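Local coordinates for assembly chaperone of ribosomal protein L4 (Acl4) (Chaetomium thermophilum, PDB 5TQB), which serves as an assembly chaperone of ribosomal protein L4, which it probably binds through a superhelix of tetratricopeptide-like helical repeats, at residues B[17-20]-B[21-24]; B[198-201]-B[202-205]; B[128-131]-B[132-135]. All blocks are in the same frame, centred on the assembly; numbering follows the deposited sequence.

Interaction 1: residues B[17-20]-B[21-24]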
loop_
_atom_site.group_PDB
_atom_site.type_symbol
_atom_site.label_atom_id
_atom_site.label_comp_id
_atom_site.label_asym_id
_atom_site.label_seq_id
_atom_site.Cartn_x
_atom_site.Cartn_y
_atom_site.Cartn_z
ATOM N N GLU B 17 -5.996 0.119 15.566
ATOM C CA GLU B 17 -7.403 0.236 15.179
ATOM C C GLU B 17 -7.674 1.559 14.475
ATOM O O GLU B 17 -8.825 1.896 14.201
ATOM C CB GLU B 17 -8.315 0.119 16.406
ATOM C CG GLU B 17 -8.523 -1.304 16.885
ATOM C CD GLU B 17 -9.456 -1.397 18.081
ATOM O OE1 GLU B 17 -10.359 -0.537 18.216
ATOM O OE2 GLU B 17 -9.283 -2.335 18.887
ATOM N N GLY B 18 -6.614 2.313 14.196
ATOM C CA GLY B 18 -6.743 3.584 13.510
ATOM C C GLY B 18 -7.307 4.695 14.379
ATOM O O GLY B 18 -7.708 5.743 13.869
ATOM N N ASP B 19 -7.337 4.471 15.691
ATOM C CA ASP B 19 -7.823 5.483 16.629
ATOM C C ASP B 19 -6.634 6.238 17.219
ATOM O O ASP B 19 -6.325 6.118 18.404
ATOM C CB ASP B 19 -8.667 4.838 17.733
ATOM C CG ASP B 19 -9.457 5.858 18.533
ATOM O OD1 ASP B 19 -9.080 7.052 18.518
ATOM O OD2 ASP B 19 -10.458 5.471 19.177
ATOM N N ILE B 20 -5.989 7.033 16.372
ATOM C CA ILE B 20 -4.721 7.679 16.703
ATOM C C ILE B 20 -4.860 8.735 17.801
ATOM O O ILE B 20 -3.982 8.869 18.651
ATOM C CB ILE B 20 -4.092 8.312 15.440
ATOM C CG1 ILE B 20 -3.926 7.245 14.354
ATOM C CG2 ILE B 20 -2.743 8.947 15.766
ATOM C CD1 ILE B 20 -3.500 7.786 13.011
ATOM N N GLU B 21 -5.961 9.476 17.784
ATOM C CA GLU B 21 -6.181 10.540 18.761
ATOM C C GLU B 21 -6.179 9.996 20.189
ATOM O O GLU B 21 -5.490 10.517 21.067
ATOM C CB GLU B 21 -7.510 11.247 18.484
ATOM C CG GLU B 21 -7.669 11.757 17.058
ATOM C CD GLU B 21 -6.584 12.739 16.656
ATOM O OE1 GLU B 21 -6.054 13.447 17.540
ATOM O OE2 GLU B 21 -6.260 12.800 15.451
ATOM N N THR B 22 -6.954 8.944 20.419
ATOM C CA THR B 22 -7.072 8.369 21.751
ATOM C C THR B 22 -5.778 7.670 22.167
ATOM O O THR B 22 -5.429 7.652 23.347
ATOM C CB THR B 22 -8.240 7.371 21.816
ATOM O OG1 THR B 22 -9.421 7.988 21.287
ATOM C CG2 THR B 22 -8.493 6.928 23.253
ATOM N N ALA B 23 -5.073 7.103 21.193
ATOM C CA ALA B 23 -3.796 6.446 21.449
ATOM C C ALA B 23 -2.787 7.433 22.018
ATOM O O ALA B 23 -2.047 7.113 22.945
ATOM C CB ALA B 23 -3.258 5.823 20.172
ATOM N N ALA B 24 -2.751 8.634 21.455
ATOM C CA ALA B 24 -1.825 9.652 21.923
ATOM C C ALA B 24 -2.128 9.999 23.373
ATOM O O ALA B 24 -1.221 10.179 24.181
ATOM C CB ALA B 24 -1.911 10.887 21.053
#
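Asp-19 swings CG away from its backbone N (chi1 -167°) and Thr-22 turns OG1 to the side opposite its carbonyl carbon (chi1 -51°), which brings carboxylate and hydroxyl together at the start of helix 20-32. The hydroxyl OG1 of Thr-22 donates to Asp-19 OD1 at 2.9 Å, arriving from above the carboxylate plane, 39° out of it. Asp-19 is the N-cap residue of this helix, and its OD1 takes a weak capping bond from Thr-22 N at 3.4 Å. A short acidic side chain suits the place because it can fold back onto an amide of the first turn, and its negative charge is likely to be favourable beside the positive end of the helix dipole. Outside the two segments, OD2 pairs in a salt bridge with a basic side chain of another protein's chain. Just before the cap, Gly-18 takes a positive phi, easy for glycine, as the C-prime residue of the Schellman motif ending helix 4-16. Ala-23 N bonds to Asp-19 O at 3.2 Å, and Ala-24 N to Ile-20 O at 3.1 Å. Small, buried Ala-23 touches Leu-14 of helix 4-16 and Ile-51 of helix 41-54, while branched Ile-20 reaches Leu-15, Ile-51 and Leu-55.

Interaction 2: residues B[198-201]-B[202-205]; sequences QERT and EEAR
Arg-200 reaches over the first turn of helix 201-212 to Glu-203, a span that suits the long, flexible arginine. From CB the chain runs to CG, set beside the backbone N (chi1 -71°), which passes 4.1 Å from Glu-203 OE1. CD comes closer, 3.0 Å from that OE1, and the bend at chi3 (-116°) then turns NE and CZ so that NH1 returns to the carboxylate. There NH1 donates to Glu-203 OE1 at 3.1 Å along a nearly straight path (174°), on the syn side of the oxygen and in the guanidinium plane; its second bond, to OE2, is weak. NH1 alone makes the bonds to the carboxylate, whose plane is turned well away from that of the guanidinium. Arg-200 is the N-cap residue, directly after the Schellman motif that ends helix 185-197 with Glu-199 at C-prime, and its carbonyl O takes Ala-204 N in the first helical bond. With an alanine in place of this arginine, Glu-203 would probably lose its closer charge partner and be left with a weak, long ion pair to Arg-195. The next residue, Thr-201, lays its methyl CG2 over one face of the Arg-205 guanidinium, toward the rim and 3.3 Å from CZ. Arg-205 NH1 meets Glu-202 OE1 in a second salt bridge, and its NE donates to Val-241 O, in the loop before helix 244-257.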
loop_
_atom_site.group_PDB
_atom_site.type_symbol
_atom_site.label_atom_id
_atom_site.label_comp_id
_atom_site.label_asym_id
_atom_site.label_seq_id
_atom_site.Cartn_x
_atom_site.Cartn_y
_atom_site.Cartn_z
ATOM N N GLN B 198 24.203 3.702 -13.516
ATOM C CA GLN B 198 25.474 3.189 -14.022
ATOM C C GLN B 198 25.410 2.972 -15.527
ATOM O O GLN B 198 26.317 2.383 -16.109
ATOM C CB GLN B 198 25.828 1.871 -13.340
ATOM C CG GLN B 198 26.207 2.003 -11.884
ATOM C CD GLN B 198 26.468 0.660 -11.245
ATOM O OE1 GLN B 198 25.746 -0.308 -11.492
ATOM N NE2 GLN B 198 27.512 0.585 -10.431
ATOM N N GLU B 199 24.331 3.441 -16.148
ATOM C CA GLU B 199 24.120 3.271 -17.581
ATOM C C GLU B 199 24.088 1.790 -17.958
ATOM O O GLU B 199 24.466 1.414 -19.069
ATOM C CB GLU B 199 25.208 4.002 -18.376
ATOM C CG GLU B 199 25.423 5.443 -17.931
ATOM C CD GLU B 199 26.591 6.117 -18.630
ATOM O OE1 GLU B 199 27.111 5.550 -19.617
ATOM O OE2 GLU B 199 26.992 7.217 -18.190
ATOM N N ARG B 200 23.645 0.958 -17.017
ATOM C CA ARG B 200 23.451 -0.469 -17.263
ATOM C C ARG B 200 21.963 -0.785 -17.322
ATOM O O ARG B 200 21.384 -1.308 -16.365
ATOM C CB ARG B 200 24.107 -1.304 -16.167
ATOM C CG ARG B 200 25.633 -1.305 -16.208
ATOM C CD ARG B 200 26.190 -2.558 -15.562
ATOM N NE ARG B 200 26.970 -2.271 -14.367
ATOM C CZ ARG B 200 27.345 -3.193 -13.485
ATOM N NH1 ARG B 200 27.003 -4.462 -13.661
ATOM N NH2 ARG B 200 28.056 -2.846 -12.420
ATOM N N THR B 201 21.353 -0.469 -18.458
ATOM C CA THR B 201 19.906 -0.530 -18.604
ATOM C C THR B 201 19.371 -1.954 -18.633
ATOM O O THR B 201 18.340 -2.243 -18.020
ATOM C CB THR B 201 19.455 0.212 -19.876
ATOM O OG1 THR B 201 19.862 1.581 -19.788
ATOM C CG2 THR B 201 17.941 0.152 -20.043
ATOM N N GLU B 202 20.052 -2.845 -19.343
ATOM C CA GLU B 202 19.543 -4.201 -19.490
ATOM C C GLU B 202 19.564 -4.931 -18.152
ATOM O O GLU B 202 18.636 -5.672 -17.828
ATOM C CB GLU B 202 20.329 -4.983 -20.545
ATOM C CG GLU B 202 19.728 -6.349 -20.861
ATOM C CD GLU B 202 18.223 -6.286 -21.099
ATOM O OE1 GLU B 202 17.780 -5.445 -21.913
ATOM O OE2 GLU B 202 17.482 -7.063 -20.456
ATOM N N GLU B 203 20.613 -4.706 -17.368
ATOM C CA GLU B 203 20.694 -5.309 -16.047
ATOM C C GLU B 203 19.658 -4.691 -15.115
ATOM O O GLU B 203 19.176 -5.351 -14.198
ATOM C CB GLU B 203 22.097 -5.158 -15.464
ATOM C CG GLU B 203 23.160 -5.906 -16.252
ATOM C CD GLU B 203 24.510 -5.883 -15.569
ATOM O OE1 GLU B 203 25.479 -5.406 -16.189
ATOM O OE2 GLU B 203 24.598 -6.342 -14.409
ATOM N N ALA B 204 19.317 -3.427 -15.347
ATOM C CA ALA B 204 18.268 -2.779 -14.569
ATOM C C ALA B 204 16.925 -3.447 -14.841
ATOM O O ALA B 204 16.164 -3.717 -13.915
ATOM C CB ALA B 204 18.197 -1.293 -14.884
ATOM N N ARG B 205 16.643 -3.714 -16.113
ATOM C CA ARG B 205 15.408 -4.390 -16.499
ATOM C C ARG B 205 15.361 -5.781 -15.885
ATOM O O ARG B 205 14.336 -6.199 -15.348
ATOM C CB ARG B 205 15.292 -4.493 -18.023
ATOM C CG ARG B 205 15.136 -3.156 -18.729
ATOM C CD ARG B 205 14.754 -3.332 -20.188
ATOM N NE ARG B 205 14.751 -2.058 -20.904
ATOM C CZ ARG B 205 15.719 -1.634 -21.716
ATOM N NH1 ARG B 205 16.797 -2.378 -21.944
ATOM N NH2 ARG B 205 15.608 -0.453 -22.309
#

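Interaction 3: residues B[128-131]-B[132-135]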
loop_
_atom_site.group_PDB
_atom_site.type_symbol
_atom_site.label_atom_id
_atom_site.label_comp_id
_atom_site.label_asym_id
_atom_site.label_seq_id
_atom_site.Cartn_x
_atom_site.Cartn_y
_atom_site.Cartn_z
ATOM N N PRO B 128 15.303 -24.329 20.469
ATOM C CA PRO B 128 14.322 -23.247 20.429
ATOM C C PRO B 128 12.931 -23.734 20.804
ATOM O O PRO B 128 12.667 -24.937 20.757
ATOM C CB PRO B 128 14.347 -22.831 18.959
ATOM C CG PRO B 128 14.727 -24.097 18.208
ATOM C CD PRO B 128 15.285 -25.090 19.209
ATOM N N LEU B 129 12.056 -22.808 21.174
ATOM C CA LEU B 129 10.664 -23.143 21.439
ATOM C C LEU B 129 10.006 -23.517 20.112
ATOM O O LEU B 129 9.227 -24.468 20.037
ATOM C CB LEU B 129 9.944 -21.961 22.096
ATOM C CG LEU B 129 8.582 -22.203 22.759
ATOM C CD1 LEU B 129 8.568 -23.470 23.613
ATOM C CD2 LEU B 129 8.194 -20.993 23.601
ATOM N N SER B 130 10.343 -22.763 19.067
ATOM C CA SER B 130 9.887 -23.057 17.711
ATOM C C SER B 130 10.913 -22.595 16.676
ATOM O O SER B 130 11.162 -21.397 16.532
ATOM C CB SER B 130 8.546 -22.378 17.441
ATOM O OG SER B 130 8.206 -22.459 16.068
ATOM N N ARG B 131 11.501 -23.549 15.957
ATOM C CA ARG B 131 12.455 -23.237 14.895
ATOM C C ARG B 131 11.820 -22.344 13.831
ATOM O O ARG B 131 12.475 -21.458 13.285
ATOM C CB ARG B 131 12.983 -24.523 14.246
ATOM C CG ARG B 131 13.715 -24.296 12.920
ATOM C CD ARG B 131 14.513 -25.520 12.495
ATOM N NE ARG B 131 15.506 -25.896 13.501
ATOM C CZ ARG B 131 16.816 -25.662 13.416
ATOM N NH1 ARG B 131 17.612 -26.051 14.403
ATOM N NH2 ARG B 131 17.343 -25.049 12.361
ATOM N N GLY B 132 10.544 -22.580 13.547
ATOM C CA GLY B 132 9.823 -21.801 12.556
ATOM C C GLY B 132 9.652 -20.352 12.965
ATOM O O GLY B 132 9.729 -19.449 12.130
ATOM N N GLN B 133 9.417 -20.129 14.255
ATOM C CA GLN B 133 9.237 -18.782 14.789
ATOM C C GLN B 133 10.519 -17.970 14.651
ATOM O O GLN B 133 10.484 -16.806 14.251
ATOM C CB GLN B 133 8.819 -18.839 16.262
ATOM C CG GLN B 133 7.404 -19.347 16.496
ATOM C CD GLN B 133 6.348 -18.358 16.051
ATOM O OE1 GLN B 133 6.653 -17.212 15.720
ATOM N NE2 GLN B 133 5.095 -18.797 16.038
ATOM N N VAL B 134 11.647 -18.589 14.988
ATOM C CA VAL B 134 12.937 -17.910 14.946
ATOM C C VAL B 134 13.317 -17.556 13.509
ATOM O O VAL B 134 13.730 -16.430 13.236
ATOM C CB VAL B 134 14.057 -18.769 15.574
ATOM C CG1 VAL B 134 15.379 -18.015 15.567
ATOM C CG2 VAL B 134 13.697 -19.161 16.994
ATOM N N GLU B 135 13.181 -18.520 12.601
ATOM C CA GLU B 135 13.486 -18.295 11.190
ATOM C C GLU B 135 12.626 -17.175 10.622
ATOM O O GLU B 135 13.082 -16.389 9.793
ATOM C CB GLU B 135 13.268 -19.571 10.378
ATOM C CG GLU B 135 14.305 -20.648 10.624
ATOM C CD GLU B 135 14.052 -21.897 9.800
ATOM O OE1 GLU B 135 13.186 -21.851 8.899
ATOM O OE2 GLU B 135 14.717 -22.924 10.056
#
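Ser-130 caps the N-terminus of helix 131-156, where the chain turns back after helix 100-125, and its hydroxyl meets the backbone of Gln-133. Hydrogen bonds come first. Gln-133 N donates to Ser-130 OG at 3.2 Å and, weakly, to Ser-130 O; OG can accept there because chi1 (170°) sets it beside the carbonyl carbon. Serine suits an N-cap, since a short side chain ending in an acceptor can replace the missing carbonyl of a preceding turn. Val-134 N bonds to Ser-130 O, and Glu-135 N to Arg-131 O at 3.1 Å, which carries the regular i to i+4 pattern forward. Apolar contact is slight: Pro-128 CB lies 4.2 Å from Val-134 CG2, and Val-134 and Arg-131 both pack on Leu-124 of the preceding helix. CG of Gln-133 also touches the serine, 3.2 Å from Ser-130 OG and 3.4 Å from Ser-130 CB. Opposite charges lie near each other and may attract weakly: the Arg-131 and Glu-135 side chains cross, guanidinium and carboxylate planes 83° apart, without a salt bridge. Arg-131 NH2 is 4.1 Å from Glu-135 OE2, whereas the methylene CG of Arg-131 comes within 3.3 Å of that oxygen.

In the fold
All three interactions are surface contacts at the N-terminal start of a helix, and each joins a different loop to a different helix: 20-32, 201-212 and 131-156. Interactions 1 and 2 lie on opposite sides of the chain's centre, about 45 Å apart between centres, and both follow a Schellman ending; each includes one buried alanine and borders another protein's chain. Interaction 3, with its centre about 33 Å from that of interaction 1, contains no buried residue and touches no other chain of the assembly. The N-cap residues differ: a carboxylate in interaction 1 and a hydroxyl in interaction 3 make capping bonds, whereas Arg-200 in interaction 2 makes a salt bridge and no side-chain capping bond.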